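Local coordinates for protein phosphodiesterase MJ0936 (Methanocaldococcus jannaschii, PDB 2AHD) that belongs to the calcineurin-like phosphoesterase superfamily and folds as a small single domain of two mixed beta sheets with flanking helices, at residues I5-N15 with I135-Y143; I53-R64 with E77-S85. All coordinates share one frame; numbering follows the deposited sequence.

Interaction 1: residues I5-N15 with I135-Y143; sequences IMSDTHDHLPN and INPGECCGY
The backbone N-H of Cys140 is shared by two successive carbonyls of 5-15: it points almost straight at Ser7 O (Cys140 N to Ser7 O 3.2 Å, 162° at the hydrogen) and makes a weaker, bent bond to Asp8 O. The carbonyl of Cys140 is held in turn by Asn15, whose ND2 lies 2.8 Å from Cys140 O, with the acceptor close to the plane of the amide. Asparagine suits this first turn of helix 13-24 because its short amide offers an N-H to a carbonyl that lies close by. Thr9 CG2 lies against Cys140 CB.

Ser7 to His10 follow strand 3-6, and Asp8-Thr9-His10 fits the D-x-H signature by which superfamily relatives hold metal ions. Cys141 SG meets the His10 ring at its edge, 3.6 Å from CD2, and Tyr143 lies near His12 with the two rings slid apart. Glu139 turns its carboxylate to His122, Thr145 and the N-H of Leu144. Before it, Gly138 has backbone angles (phi 89°) at which a CB would press on the carbonyl O of Pro137, which by itself calls for glycine. At the strand end the contact becomes apolar: Pro137 CG packs 3.6 Å from Ile5 CG2, and Ile5 CD1 reaches Ile135 CG2.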
ATOM      1  N   ILE A   5      -4.077  -2.252  -2.996  1.00 72.20           N
ATOM      2  CA  ILE A   5      -3.188  -2.133  -1.844  1.00 67.69           C
ATOM      3  C   ILE A   5      -2.055  -3.161  -1.907  1.00 65.01           C
ATOM      4  O   ILE A   5      -2.278  -4.329  -2.250  1.00 65.72           O
ATOM      5  CB  ILE A   5      -3.956  -2.368  -0.542  1.00 67.27           C
ATOM      6  CG1 ILE A   5      -5.265  -1.587  -0.566  1.00 66.46           C
ATOM      7  CG2 ILE A   5      -3.113  -1.938   0.635  1.00 67.23           C
ATOM      8  CD1 ILE A   5      -6.141  -1.835   0.640  1.00 67.49           C
ATOM      9  N   MET A   6      -0.842  -2.725  -1.588  1.00 60.47           N
ATOM     10  CA  MET A   6       0.305  -3.620  -1.576  1.00 55.54           C
ATOM     11  C   MET A   6       1.257  -3.131  -0.482  1.00 54.38           C
ATOM     12  O   MET A   6       1.003  -2.103   0.141  1.00 53.33           O
ATOM     13  CB  MET A   6       0.965  -3.688  -2.972  1.00 50.94           C
ATOM     14  CG  MET A   6       1.657  -2.440  -3.463  1.00 46.90           C
ATOM     15  SD  MET A   6       1.992  -2.542  -5.212  1.00 41.34           S
ATOM     16  CE  MET A   6       3.005  -3.869  -5.336  1.00 38.72           C
ATOM     17  N   SER A   7       2.326  -3.880  -0.219  1.00 54.31           N
ATOM     18  CA  SER A   7       3.288  -3.516   0.826  1.00 52.83           C
ATOM     19  C   SER A   7       4.460  -4.491   0.880  1.00 53.15           C
ATOM     20  O   SER A   7       4.354  -5.621   0.415  1.00 52.68           O
ATOM     21  CB  SER A   7       2.577  -3.480   2.189  1.00 50.84           C
ATOM     22  OG  SER A   7       3.451  -3.108   3.236  1.00 47.06           O
ATOM     23  N   ASP A   8       5.575  -4.047   1.448  1.00 54.57           N
ATOM     24  CA  ASP A   8       6.765  -4.889   1.584  1.00 55.63           C
ATOM     25  C   ASP A   8       6.996  -5.759   0.354  1.00 55.45           C
ATOM     26  O   ASP A   8       6.693  -6.947   0.375  1.00 56.65           O
ATOM     27  CB  ASP A   8       6.637  -5.811   2.802  1.00 54.89           C
ATOM     28  CG  ASP A   8       6.027  -5.123   3.991  1.00 55.90           C
ATOM     29  OD1 ASP A   8       6.588  -4.112   4.428  1.00 58.11           O
ATOM     30  OD2 ASP A   8       4.980  -5.591   4.492  1.00 58.40           O
ATOM     31  N   THR A   9       7.531  -5.181  -0.709  1.00 54.72           N
ATOM     32  CA  THR A   9       7.798  -5.943  -1.915  1.00 55.38           C
ATOM     33  C   THR A   9       9.230  -6.480  -1.897  1.00 56.27           C
ATOM     34  O   THR A   9       9.542  -7.484  -2.539  1.00 56.44           O
ATOM     35  CB  THR A   9       7.599  -5.085  -3.146  1.00 55.26           C
ATOM     36  OG1 THR A   9       8.282  -3.837  -2.966  1.00 55.41           O
ATOM     37  CG2 THR A   9       6.125  -4.848  -3.379  1.00 54.26           C
ATOM     38  N   HIS A  10      10.101  -5.794  -1.163  1.00 56.22           N
ATOM     39  CA  HIS A  10      11.496  -6.191  -1.013  1.00 55.05           C
ATOM     40  C   HIS A  10      12.227  -6.636  -2.269  1.00 55.33           C
ATOM     41  O   HIS A  10      12.784  -7.728  -2.328  1.00 55.44           O
ATOM     42  CB  HIS A  10      11.581  -7.269   0.049  1.00 56.09           C
ATOM     43  CG  HIS A  10      11.034  -6.835   1.372  1.00 57.61           C
ATOM     44  ND1 HIS A  10      11.735  -6.020   2.231  1.00 58.87           N
ATOM     45  CD2 HIS A  10       9.818  -7.024   1.939  1.00 60.10           C
ATOM     46  CE1 HIS A  10      10.973  -5.718   3.270  1.00 60.48           C
ATOM     47  NE2 HIS A  10       9.805  -6.313   3.116  1.00 61.47           N
ATOM     48  N   ASP A  11      12.217  -5.769  -3.274  1.00 56.80           N
ATOM     49  CA  ASP A  11      12.908  -6.014  -4.534  1.00 56.65           C
ATOM     50  C   ASP A  11      12.508  -7.246  -5.354  1.00 57.03           C
ATOM     51  O   ASP A  11      13.126  -7.529  -6.394  1.00 56.56           O
ATOM     52  CB  ASP A  11      14.403  -6.056  -4.262  1.00 55.70           C
ATOM     53  CG  ASP A  11      14.912  -4.770  -3.672  1.00 55.13           C
ATOM     54  OD1 ASP A  11      14.173  -3.767  -3.716  1.00 55.85           O
ATOM     55  OD2 ASP A  11      16.053  -4.753  -3.178  1.00 55.46           O
ATOM     56  N   HIS A  12      11.483  -7.966  -4.904  1.00 55.74           N
ATOM     57  CA  HIS A  12      11.037  -9.156  -5.613  1.00 55.78           C
ATOM     58  C   HIS A  12      10.397  -8.774  -6.934  1.00 56.89           C
ATOM     59  O   HIS A  12       9.173  -8.751  -7.056  1.00 57.57           O
ATOM     60  CB  HIS A  12      10.042  -9.914  -4.754  1.00 55.26           C
ATOM     61  CG  HIS A  12       9.780 -11.305  -5.226  1.00 54.67           C
ATOM     62  ND1 HIS A  12       9.607 -12.363  -4.361  1.00 54.91           N
ATOM     63  CD2 HIS A  12       9.646 -11.811  -6.470  1.00 54.79           C
ATOM     64  CE1 HIS A  12       9.378 -13.461  -5.053  1.00 54.89           C
ATOM     65  NE2 HIS A  12       9.396 -13.153  -6.337  1.00 54.60           N
ATOM     66  N   LEU A  13      11.223  -8.497  -7.936  1.00 57.24           N
ATOM     67  CA  LEU A  13      10.705  -8.069  -9.229  1.00 58.33           C
ATOM     68  C   LEU A  13       9.546  -8.875  -9.815  1.00 58.47           C
ATOM     69  O   LEU A  13       8.552  -8.305 -10.244  1.00 58.09           O
ATOM     70  CB  LEU A  13      11.850  -7.959 -10.228  1.00 58.04           C
ATOM     71  CG  LEU A  13      12.735  -6.753  -9.895  1.00 57.68           C
ATOM     72  CD1 LEU A  13      13.857  -6.628 -10.901  1.00 57.34           C
ATOM     73  CD2 LEU A  13      11.885  -5.492  -9.890  1.00 56.73           C
ATOM     74  N   PRO A  14       9.655 -10.208  -9.838  1.00 58.84           N
ATOM     75  CA  PRO A  14       8.595 -11.059 -10.374  1.00 58.44           C
ATOM     76  C   PRO A  14       7.251 -10.719  -9.773  1.00 59.42           C
ATOM     77  O   PRO A  14       6.326 -10.335 -10.472  1.00 60.89           O
ATOM     78  CB  PRO A  14       9.044 -12.445  -9.976  1.00 57.56           C
ATOM     79  CG  PRO A  14      10.505 -12.345 -10.085  1.00 57.20           C
ATOM     80  CD  PRO A  14      10.809 -11.022  -9.427  1.00 59.48           C
ATOM     81  N   ASN A  15       7.143 -10.863  -8.463  1.00 60.41           N
ATOM     82  CA  ASN A  15       5.892 -10.575  -7.780  1.00 61.89           C
ATOM     83  C   ASN A  15       5.439  -9.127  -7.953  1.00 63.46           C
ATOM     84  O   ASN A  15       4.242  -8.829  -7.910  1.00 62.72           O
ATOM     85  CB  ASN A  15       6.025 -10.937  -6.304  1.00 59.86           C
ATOM     86  CG  ASN A  15       5.954 -12.426  -6.078  1.00 58.88           C
ATOM     87  OD1 ASN A  15       6.132 -13.204  -7.010  1.00 58.52           O
ATOM     88  ND2 ASN A  15       5.694 -12.837  -4.840  1.00 58.35           N
ATOM     89  N   ILE A 135      -6.594  -2.594   7.462  1.00 62.19           N
ATOM     90  CA  ILE A 135      -6.043  -3.456   6.429  1.00 61.57           C
ATOM     91  C   ILE A 135      -4.525  -3.537   6.291  1.00 60.23           C
ATOM     92  O   ILE A 135      -3.839  -2.526   6.220  1.00 61.08           O
ATOM     93  CB  ILE A 135      -6.602  -3.051   5.047  1.00 63.00           C
ATOM     94  CG1 ILE A 135      -8.132  -3.106   5.063  1.00 63.35           C
ATOM     95  CG2 ILE A 135      -6.027  -3.959   3.956  1.00 62.55           C
ATOM     96  CD1 ILE A 135      -8.771  -2.547   3.805  1.00 64.39           C
ATOM     97  N   ASN A 136      -4.015  -4.760   6.246  1.00 58.18           N
ATOM     98  CA  ASN A 136      -2.598  -5.019   6.041  1.00 55.23           C
ATOM     99  C   ASN A 136      -2.669  -5.951   4.847  1.00 53.00           C
ATOM    100  O   ASN A 136      -3.194  -7.053   4.936  1.00 52.45           O
ATOM    101  CB  ASN A 136      -1.971  -5.736   7.241  1.00 54.38           C
ATOM    102  CG  ASN A 136      -0.466  -5.931   7.090  1.00 53.58           C
ATOM    103  OD1 ASN A 136       0.038  -6.263   6.009  1.00 51.58           O
ATOM    104  ND2 ASN A 136       0.258  -5.739   8.185  1.00 53.72           N
ATOM    105  N   PRO A 137      -2.177  -5.505   3.700  1.00 51.56           N
ATOM    106  CA  PRO A 137      -2.226  -6.353   2.513  1.00 52.49           C
ATOM    107  C   PRO A 137      -1.349  -7.591   2.547  1.00 54.27           C
ATOM    108  O   PRO A 137      -1.486  -8.474   1.695  1.00 54.58           O
ATOM    109  CB  PRO A 137      -1.826  -5.395   1.396  1.00 52.19           C
ATOM    110  CG  PRO A 137      -0.918  -4.442   2.085  1.00 51.71           C
ATOM    111  CD  PRO A 137      -1.607  -4.188   3.390  1.00 50.60           C
ATOM    112  N   GLY A 138      -0.458  -7.672   3.533  1.00 56.06           N
ATOM    113  CA  GLY A 138       0.440  -8.806   3.594  1.00 55.75           C
ATOM    114  C   GLY A 138       1.675  -8.461   2.778  1.00 56.33           C
ATOM    115  O   GLY A 138       1.778  -7.363   2.244  1.00 56.95           O
ATOM    116  N   GLU A 139       2.608  -9.399   2.660  1.00 56.64           N
ATOM    117  CA  GLU A 139       3.846  -9.164   1.934  1.00 56.45           C
ATOM    118  C   GLU A 139       3.762  -9.584   0.484  1.00 57.52           C
ATOM    119  O   GLU A 139       3.416 -10.717   0.162  1.00 59.38           O
ATOM    120  CB  GLU A 139       4.983  -9.916   2.614  1.00 57.51           C
ATOM    121  CG  GLU A 139       4.641 -11.358   2.911  1.00 58.05           C
ATOM    122  CD  GLU A 139       5.827 -12.169   3.341  1.00 59.15           C
ATOM    123  OE1 GLU A 139       5.674 -13.392   3.508  1.00 58.80           O
ATOM    124  OE2 GLU A 139       6.912 -11.591   3.506  1.00 59.78           O
ATOM    125  N   CYS A 140       4.091  -8.667  -0.406  1.00 57.35           N
ATOM    126  CA  CYS A 140       4.049  -8.964  -1.819  1.00 56.75           C
ATOM    127  C   CYS A 140       5.160  -9.940  -2.207  1.00 55.82           C
ATOM    128  O   CYS A 140       4.992 -10.745  -3.115  1.00 56.07           O
ATOM    129  CB  CYS A 140       4.167  -7.665  -2.605  1.00 57.43           C
ATOM    130  SG  CYS A 140       3.937  -7.841  -4.369  1.00 60.39           S
ATOM    131  N   CYS A 141       6.295  -9.873  -1.516  1.00 55.58           N
ATOM    132  CA  CYS A 141       7.421 -10.774  -1.798  1.00 54.44           C
ATOM    133  C   CYS A 141       7.107 -12.171  -1.285  1.00 54.15           C
ATOM    134  O   CYS A 141       7.562 -13.166  -1.851  1.00 53.65           O
ATOM    135  CB  CYS A 141       8.693 -10.271  -1.127  1.00 52.38           C
ATOM    136  SG  CYS A 141       8.521 -10.087   0.635  1.00 52.80           S
ATOM    137  N   GLY A 142       6.327 -12.229  -0.209  1.00 53.75           N
ATOM    138  CA  GLY A 142       5.936 -13.495   0.381  1.00 53.95           C
ATOM    139  C   GLY A 142       7.078 -14.225   1.043  1.00 54.99           C
ATOM    140  O   GLY A 142       6.920 -15.368   1.452  1.00 54.96           O
ATOM    141  N   TYR A 143       8.223 -13.552   1.169  1.00 56.89           N
ATOM    142  CA  TYR A 143       9.443 -14.129   1.750  1.00 55.71           C
ATOM    143  C   TYR A 143       9.340 -14.743   3.126  1.00 56.64           C
ATOM    144  O   TYR A 143       9.804 -15.858   3.352  1.00 57.30           O
ATOM    145  CB  TYR A 143      10.563 -13.091   1.814  1.00 53.71           C
ATOM    146  CG  TYR A 143      11.241 -12.828   0.505  1.00 52.87           C
ATOM    147  CD1 TYR A 143      11.558 -13.866  -0.354  1.00 51.13           C
ATOM    148  CD2 TYR A 143      11.609 -11.538   0.143  1.00 54.46           C
ATOM    149  CE1 TYR A 143      12.233 -13.630  -1.550  1.00 53.33           C
ATOM    150  CE2 TYR A 143      12.286 -11.285  -1.055  1.00 54.63           C
ATOM    151  CZ  TYR A 143      12.595 -12.339  -1.898  1.00 54.41           C
ATOM    152  OH  TYR A 143      13.255 -12.096  -3.085  1.00 54.32           O
TER

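Interaction 2: residues I53-R64 with E77-S85; sequences IIATYGNNDGER and ENIIDDFIS
Two first torsions bring Tyr57 and Ile80 together: the tyrosine ring stands beside its own backbone N (chi1 -68°), while Ile80 extends CG1 opposite its backbone N (chi1 -168°), across the ring. Ile80 CG1 thus sits over one face in a CH-pi contact, 3.9 Å from the centroid of the Tyr57 ring. Arg64 CB covers the opposite face, so the aromatic plane is sandwiched between aliphatic groups. Tyrosine suits the place because its flat ring fits between Ile80 and Arg64 while its hydroxyl can leave the apolar layer for Lys68, with a weak further bond to Arg64 O. The bent arginine chain carries its guanidinium to Asp82, their planes 18° apart; the salt bridge runs from Arg64 NH2 to Asp82 OD2 at 2.7 Å and meets the guanidinium at its edge.

Away from this polar end, toward Ile53, the backbones pair as parallel strands. Ile79 N donates to Ile53 O at 2.8 Å, Ala55 N to Ile79 O at 2.8 Å, and Asp81 N to Ala55 O at a longer 3.3 Å. Asn78 continues the pattern with its side chain, OD1 accepting from Ile53 N at 2.7 Å although the donor stands above the carbonyl plane; its ND2 is tied to Leu71 O. Small Ala55 lets Ile80 lie close on one face of the sheet. On the other, beta-branched Ile54 lies beside Ile79 and crosses Ile84 nearly at right angles, CG2 of Ile54 being 3.7 Å from CG2 of Ile84.

The two parallel strands and helix 64-74 form a beta-alpha-beta crossover. Ile80 packs on Lys68 and Leu71 of that helix, Ile54 and Thr56 face Ile95 of strand 91-96, and strand 52-56 pairs on its inner side with strand 30-33.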
ATOM      1  N   ILE A  53       0.044   6.475  -7.610  1.00 79.97           N
ATOM      2  CA  ILE A  53       0.550   5.923  -6.362  1.00 78.18           C
ATOM      3  C   ILE A  53       0.564   6.803  -5.120  1.00 77.54           C
ATOM      4  O   ILE A  53       0.880   7.994  -5.167  1.00 77.33           O
ATOM      5  CB  ILE A  53       1.991   5.381  -6.571  1.00 77.31           C
ATOM      6  CG1 ILE A  53       2.002   4.364  -7.718  1.00 76.25           C
ATOM      7  CG2 ILE A  53       2.504   4.749  -5.283  1.00 77.16           C
ATOM      8  CD1 ILE A  53       3.370   3.874  -8.103  1.00 74.81           C
ATOM      9  N   ILE A  54       0.215   6.177  -4.002  1.00 76.84           N
ATOM     10  CA  ILE A  54       0.216   6.815  -2.686  1.00 76.39           C
ATOM     11  C   ILE A  54       1.046   5.832  -1.868  1.00 76.26           C
ATOM     12  O   ILE A  54       0.544   4.791  -1.443  1.00 77.06           O
ATOM     13  CB  ILE A  54      -1.199   6.903  -2.054  1.00 76.22           C
ATOM     14  CG1 ILE A  54      -2.199   7.508  -3.044  1.00 76.24           C
ATOM     15  CG2 ILE A  54      -1.143   7.747  -0.793  1.00 74.64           C
ATOM     16  CD1 ILE A  54      -2.534   6.605  -4.225  1.00 76.82           C
ATOM     17  N   ALA A  55       2.321   6.146  -1.670  1.00 75.48           N
ATOM     18  CA  ALA A  55       3.212   5.258  -0.939  1.00 73.68           C
ATOM     19  C   ALA A  55       3.718   5.844   0.367  1.00 72.65           C
ATOM     20  O   ALA A  55       3.669   7.047   0.583  1.00 72.45           O
ATOM     21  CB  ALA A  55       4.383   4.885  -1.825  1.00 73.97           C
ATOM     22  N   THR A  56       4.202   4.973   1.240  1.00 71.92           N
ATOM     23  CA  THR A  56       4.737   5.383   2.528  1.00 70.73           C
ATOM     24  C   THR A  56       6.098   4.738   2.708  1.00 70.22           C
ATOM     25  O   THR A  56       6.319   3.610   2.269  1.00 71.18           O
ATOM     26  CB  THR A  56       3.819   4.951   3.672  1.00 70.75           C
ATOM     27  OG1 THR A  56       2.690   5.826   3.729  1.00 70.54           O
ATOM     28  CG2 THR A  56       4.554   5.004   4.993  1.00 71.09           C
ATOM     29  N   TYR A  57       7.009   5.457   3.353  1.00 69.61           N
ATOM     30  CA  TYR A  57       8.363   4.959   3.575  1.00 68.92           C
ATOM     31  C   TYR A  57       8.422   3.806   4.567  1.00 67.15           C
ATOM     32  O   TYR A  57       7.778   3.826   5.615  1.00 68.47           O
ATOM     33  CB  TYR A  57       9.278   6.095   4.059  1.00 70.63           C
ATOM     34  CG  TYR A  57       9.547   7.163   3.025  1.00 72.25           C
ATOM     35  CD1 TYR A  57      10.167   6.848   1.821  1.00 71.19           C
ATOM     36  CD2 TYR A  57       9.168   8.489   3.247  1.00 73.32           C
ATOM     37  CE1 TYR A  57      10.401   7.822   0.860  1.00 72.85           C
ATOM     38  CE2 TYR A  57       9.401   9.477   2.286  1.00 73.06           C
ATOM     39  CZ  TYR A  57      10.015   9.135   1.093  1.00 72.83           C
ATOM     40  OH  TYR A  57      10.229  10.097   0.128  1.00 72.26           O
ATOM     41  N   GLY A  58       9.202   2.796   4.220  1.00 64.54           N
ATOM     42  CA  GLY A  58       9.358   1.660   5.092  1.00 62.62           C
ATOM     43  C   GLY A  58      10.628   1.912   5.860  1.00 61.19           C
ATOM     44  O   GLY A  58      11.334   2.857   5.565  1.00 61.06           O
ATOM     45  N   ASN A  59      10.925   1.077   6.841  1.00 61.24           N
ATOM     46  CA  ASN A  59      12.133   1.254   7.630  1.00 61.77           C
ATOM     47  C   ASN A  59      13.358   0.809   6.853  1.00 62.41           C
ATOM     48  O   ASN A  59      14.478   1.115   7.248  1.00 64.14           O
ATOM     49  CB  ASN A  59      12.027   0.461   8.932  1.00 61.00           C
ATOM     50  CG  ASN A  59      11.509  -0.934   8.704  1.00 63.58           C
ATOM     51  OD1 ASN A  59      10.489  -1.131   8.028  1.00 64.58           O
ATOM     52  ND2 ASN A  59      12.204  -1.920   9.259  1.00 64.61           N
ATOM     53  N   ASN A  60      13.155   0.097   5.750  1.00 62.01           N
ATOM     54  CA  ASN A  60      14.276  -0.387   4.962  1.00 61.60           C
ATOM     55  C   ASN A  60      14.529   0.430   3.712  1.00 62.56           C
ATOM     56  O   ASN A  60      15.543   0.241   3.039  1.00 61.93           O
ATOM     57  CB  ASN A  60      14.055  -1.844   4.590  1.00 61.33           C
ATOM     58  CG  ASN A  60      14.108  -2.751   5.782  1.00 60.42           C
ATOM     59  OD1 ASN A  60      15.153  -2.911   6.397  1.00 62.88           O
ATOM     60  ND2 ASN A  60      12.982  -3.346   6.125  1.00 60.20           N
ATOM     61  N   ASP A  61      13.608   1.331   3.393  1.00 63.48           N
ATOM     62  CA  ASP A  61      13.771   2.167   2.216  1.00 65.53           C
ATOM     63  C   ASP A  61      14.924   3.128   2.484  1.00 66.91           C
ATOM     64  O   ASP A  61      14.747   4.168   3.119  1.00 67.20           O
ATOM     65  CB  ASP A  61      12.490   2.959   1.917  1.00 66.11           C
ATOM     66  CG  ASP A  61      11.290   2.065   1.629  1.00 66.70           C
ATOM     67  OD1 ASP A  61      11.447   1.047   0.929  1.00 69.36           O
ATOM     68  OD2 ASP A  61      10.177   2.390   2.081  1.00 66.15           O
ATOM     69  N   GLY A  62      16.105   2.771   1.997  1.00 68.10           N
ATOM     70  CA  GLY A  62      17.277   3.597   2.207  1.00 70.75           C
ATOM     71  C   GLY A  62      17.315   4.936   1.493  1.00 72.38           C
ATOM     72  O   GLY A  62      17.782   5.921   2.061  1.00 73.76           O
ATOM     73  N   GLU A  63      16.822   4.994   0.262  1.00 73.13           N
ATOM     74  CA  GLU A  63      16.852   6.236  -0.499  1.00 74.40           C
ATOM     75  C   GLU A  63      15.528   6.983  -0.572  1.00 75.17           C
ATOM     76  O   GLU A  63      14.905   7.030  -1.625  1.00 75.66           O
ATOM     77  CB  GLU A  63      17.340   5.940  -1.911  1.00 75.35           C
ATOM     78  CG  GLU A  63      18.705   5.314  -1.944  1.00 76.49           C
ATOM     79  CD  GLU A  63      19.654   6.094  -2.812  1.00 77.82           C
ATOM     80  OE1 GLU A  63      19.729   7.331  -2.647  1.00 78.35           O
ATOM     81  OE2 GLU A  63      20.326   5.474  -3.659  1.00 78.76           O
ATOM     82  N   ARG A  64      15.113   7.589   0.535  1.00 76.18           N
ATOM     83  CA  ARG A  64      13.848   8.329   0.586  1.00 77.18           C
ATOM     84  C   ARG A  64      13.867   9.506  -0.377  1.00 78.33           C
ATOM     85  O   ARG A  64      12.864   9.844  -1.007  1.00 78.06           O
ATOM     86  CB  ARG A  64      13.617   8.853   1.997  1.00 76.99           C
ATOM     87  CG  ARG A  64      13.985   7.868   3.080  1.00 78.55           C
ATOM     88  CD  ARG A  64      14.207   8.583   4.399  1.00 79.56           C
ATOM     89  NE  ARG A  64      13.034   9.344   4.809  1.00 79.58           N
ATOM     90  CZ  ARG A  64      11.902   8.798   5.228  1.00 79.16           C
ATOM     91  NH1 ARG A  64      11.784   7.479   5.299  1.00 80.45           N
ATOM     92  NH2 ARG A  64      10.883   9.570   5.565  1.00 79.48           N
ATOM     93  N   GLU A  77       1.391  13.376  -9.859  1.00100.87           N
ATOM     94  CA  GLU A  77       0.396  13.041  -8.843  1.00100.03           C
ATOM     95  C   GLU A  77       0.938  12.147  -7.724  1.00 98.07           C
ATOM     96  O   GLU A  77       0.741  12.441  -6.547  1.00 98.19           O
ATOM     97  CB  GLU A  77      -0.804  12.351  -9.499  1.00101.96           C
ATOM     98  CG  GLU A  77      -1.463  13.160 -10.605  1.00105.52           C
ATOM     99  CD  GLU A  77      -2.601  12.403 -11.288  1.00107.78           C
ATOM    100  OE1 GLU A  77      -3.609  12.090 -10.611  1.00108.31           O
ATOM    101  OE2 GLU A  77      -2.483  12.118 -12.503  1.00108.47           O
ATOM    102  N   ASN A  78       1.614  11.056  -8.093  1.00 95.20           N
ATOM    103  CA  ASN A  78       2.167  10.118  -7.119  1.00 90.95           C
ATOM    104  C   ASN A  78       2.711  10.841  -5.891  1.00 88.16           C
ATOM    105  O   ASN A  78       3.253  11.938  -6.005  1.00 87.71           O
ATOM    106  CB  ASN A  78       3.275   9.280  -7.765  1.00 91.57           C
ATOM    107  CG  ASN A  78       2.787   8.483  -8.970  1.00 92.18           C
ATOM    108  OD1 ASN A  78       1.620   8.088  -9.044  1.00 92.84           O
ATOM    109  ND2 ASN A  78       3.688   8.225  -9.913  1.00 91.39           N
ATOM    110  N   ILE A  79       2.563  10.229  -4.717  1.00 84.88           N
ATOM    111  CA  ILE A  79       3.044  10.839  -3.478  1.00 82.80           C
ATOM    112  C   ILE A  79       3.565   9.848  -2.437  1.00 81.22           C
ATOM    113  O   ILE A  79       3.008   8.770  -2.270  1.00 81.55           O
ATOM    114  CB  ILE A  79       1.939  11.681  -2.827  1.00 81.97           C
ATOM    115  CG1 ILE A  79       0.625  10.899  -2.820  1.00 80.60           C
ATOM    116  CG2 ILE A  79       1.788  12.983  -3.575  1.00 84.00           C
ATOM    117  CD1 ILE A  79      -0.484  11.576  -2.066  1.00 78.00           C
ATOM    118  N   ILE A  80       4.627  10.223  -1.726  1.00 79.38           N
ATOM    119  CA  ILE A  80       5.207   9.353  -0.710  1.00 78.35           C
ATOM    120  C   ILE A  80       5.653  10.150   0.520  1.00 77.63           C
ATOM    121  O   ILE A  80       6.285  11.195   0.396  1.00 78.30           O
ATOM    122  CB  ILE A  80       6.406   8.553  -1.290  1.00 78.32           C
ATOM    123  CG1 ILE A  80       6.819   7.445  -0.323  1.00 77.37           C
ATOM    124  CG2 ILE A  80       7.577   9.481  -1.562  1.00 77.79           C
ATOM    125  CD1 ILE A  80       7.872   6.530  -0.875  1.00 77.61           C
ATOM    126  N   ASP A  81       5.316   9.647   1.705  1.00 77.31           N
ATOM    127  CA  ASP A  81       5.652  10.305   2.973  1.00 76.46           C
ATOM    128  C   ASP A  81       5.572   9.256   4.088  1.00 74.93           C
ATOM    129  O   ASP A  81       4.978   8.192   3.892  1.00 74.86           O
ATOM    130  CB  ASP A  81       4.646  11.451   3.222  1.00 77.99           C
ATOM    131  CG  ASP A  81       4.962  12.287   4.473  1.00 79.81           C
ATOM    132  OD1 ASP A  81       4.293  13.334   4.658  1.00 79.54           O
ATOM    133  OD2 ASP A  81       5.856  11.910   5.269  1.00 80.70           O
ATOM    134  N   ASP A  82       6.174   9.536   5.239  1.00 72.67           N
ATOM    135  CA  ASP A  82       6.110   8.600   6.347  1.00 72.18           C
ATOM    136  C   ASP A  82       4.667   8.253   6.706  1.00 72.40           C
ATOM    137  O   ASP A  82       4.352   7.090   6.989  1.00 72.33           O
ATOM    138  CB  ASP A  82       6.810   9.169   7.562  1.00 72.69           C
ATOM    139  CG  ASP A  82       8.302   8.975   7.506  1.00 73.98           C
ATOM    140  OD1 ASP A  82       8.754   7.805   7.483  1.00 74.09           O
ATOM    141  OD2 ASP A  82       9.024   9.994   7.488  1.00 74.89           O
ATOM    142  N   PHE A  83       3.796   9.261   6.707  1.00 71.94           N
ATOM    143  CA  PHE A  83       2.380   9.055   6.999  1.00 70.46           C
ATOM    144  C   PHE A  83       1.575   9.735   5.908  1.00 70.72           C
ATOM    145  O   PHE A  83       2.076  10.632   5.242  1.00 70.75           O
ATOM    146  CB  PHE A  83       2.021   9.648   8.352  1.00 68.98           C
ATOM    147  CG  PHE A  83       2.964   9.255   9.439  1.00 69.40           C
ATOM    148  CD1 PHE A  83       4.155   9.945   9.627  1.00 70.14           C
ATOM    149  CD2 PHE A  83       2.688   8.170  10.257  1.00 69.12           C
ATOM    150  CE1 PHE A  83       5.060   9.558  10.615  1.00 69.09           C
ATOM    151  CE2 PHE A  83       3.589   7.774  11.248  1.00 68.80           C
ATOM    152  CZ  PHE A  83       4.776   8.471  11.425  1.00 69.22           C
ATOM    153  N   ILE A  84       0.335   9.304   5.713  1.00 71.67           N
ATOM    154  CA  ILE A  84      -0.518   9.895   4.688  1.00 72.27           C
ATOM    155  C   ILE A  84      -1.965   9.899   5.124  1.00 74.69           C
ATOM    156  O   ILE A  84      -2.581   8.843   5.243  1.00 74.58           O
ATOM    157  CB  ILE A  84      -0.445   9.125   3.349  1.00 70.72           C
ATOM    158  CG1 ILE A  84       0.931   9.311   2.702  1.00 71.12           C
ATOM    159  CG2 ILE A  84      -1.544   9.590   2.420  1.00 69.09           C
ATOM    160  CD1 ILE A  84       1.195  10.675   2.146  1.00 70.15           C
ATOM    161  N   SER A  85      -2.502  11.093   5.366  1.00 77.65           N
ATOM    162  CA  SER A  85      -3.902  11.237   5.757  1.00 80.03           C
ATOM    163  C   SER A  85      -4.650  11.745   4.526  1.00 81.50           C
ATOM    164  O   SER A  85      -4.272  12.761   3.950  1.00 82.03           O
ATOM    165  CB  SER A  85      -4.032  12.234   6.912  1.00 79.37           C
ATOM    166  OG  SER A  85      -5.358  12.266   7.403  1.00 80.85           O
TER
HETATM  167  O   HOH W   1       5.599   4.652   7.964  1.00 87.33           O

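Interaction 1 is largely buried, whereas interaction 2 is only partly so, lying at the edge of the six-stranded sheet where strand 79-81 is outermost. Each starts from a parallel strand of that sheet (3-6 or 52-56) and reaches a strand of the five-stranded sheet (133-136 or 83-88), so both bridge the two layers. Their chemistry differs: 5-15 with 135-143 joins loops beyond strand ends through a shared backbone N-H, an amide and cysteine sulfur, while 53-64 with 77-85 relies on regular strand pairing, isoleucine packing and a salt bridge beyond the strand ends. Centres lie about 15 Å apart, yet the loops touch where His10 CE1 comes 4.2 Å from Asn60 ND2.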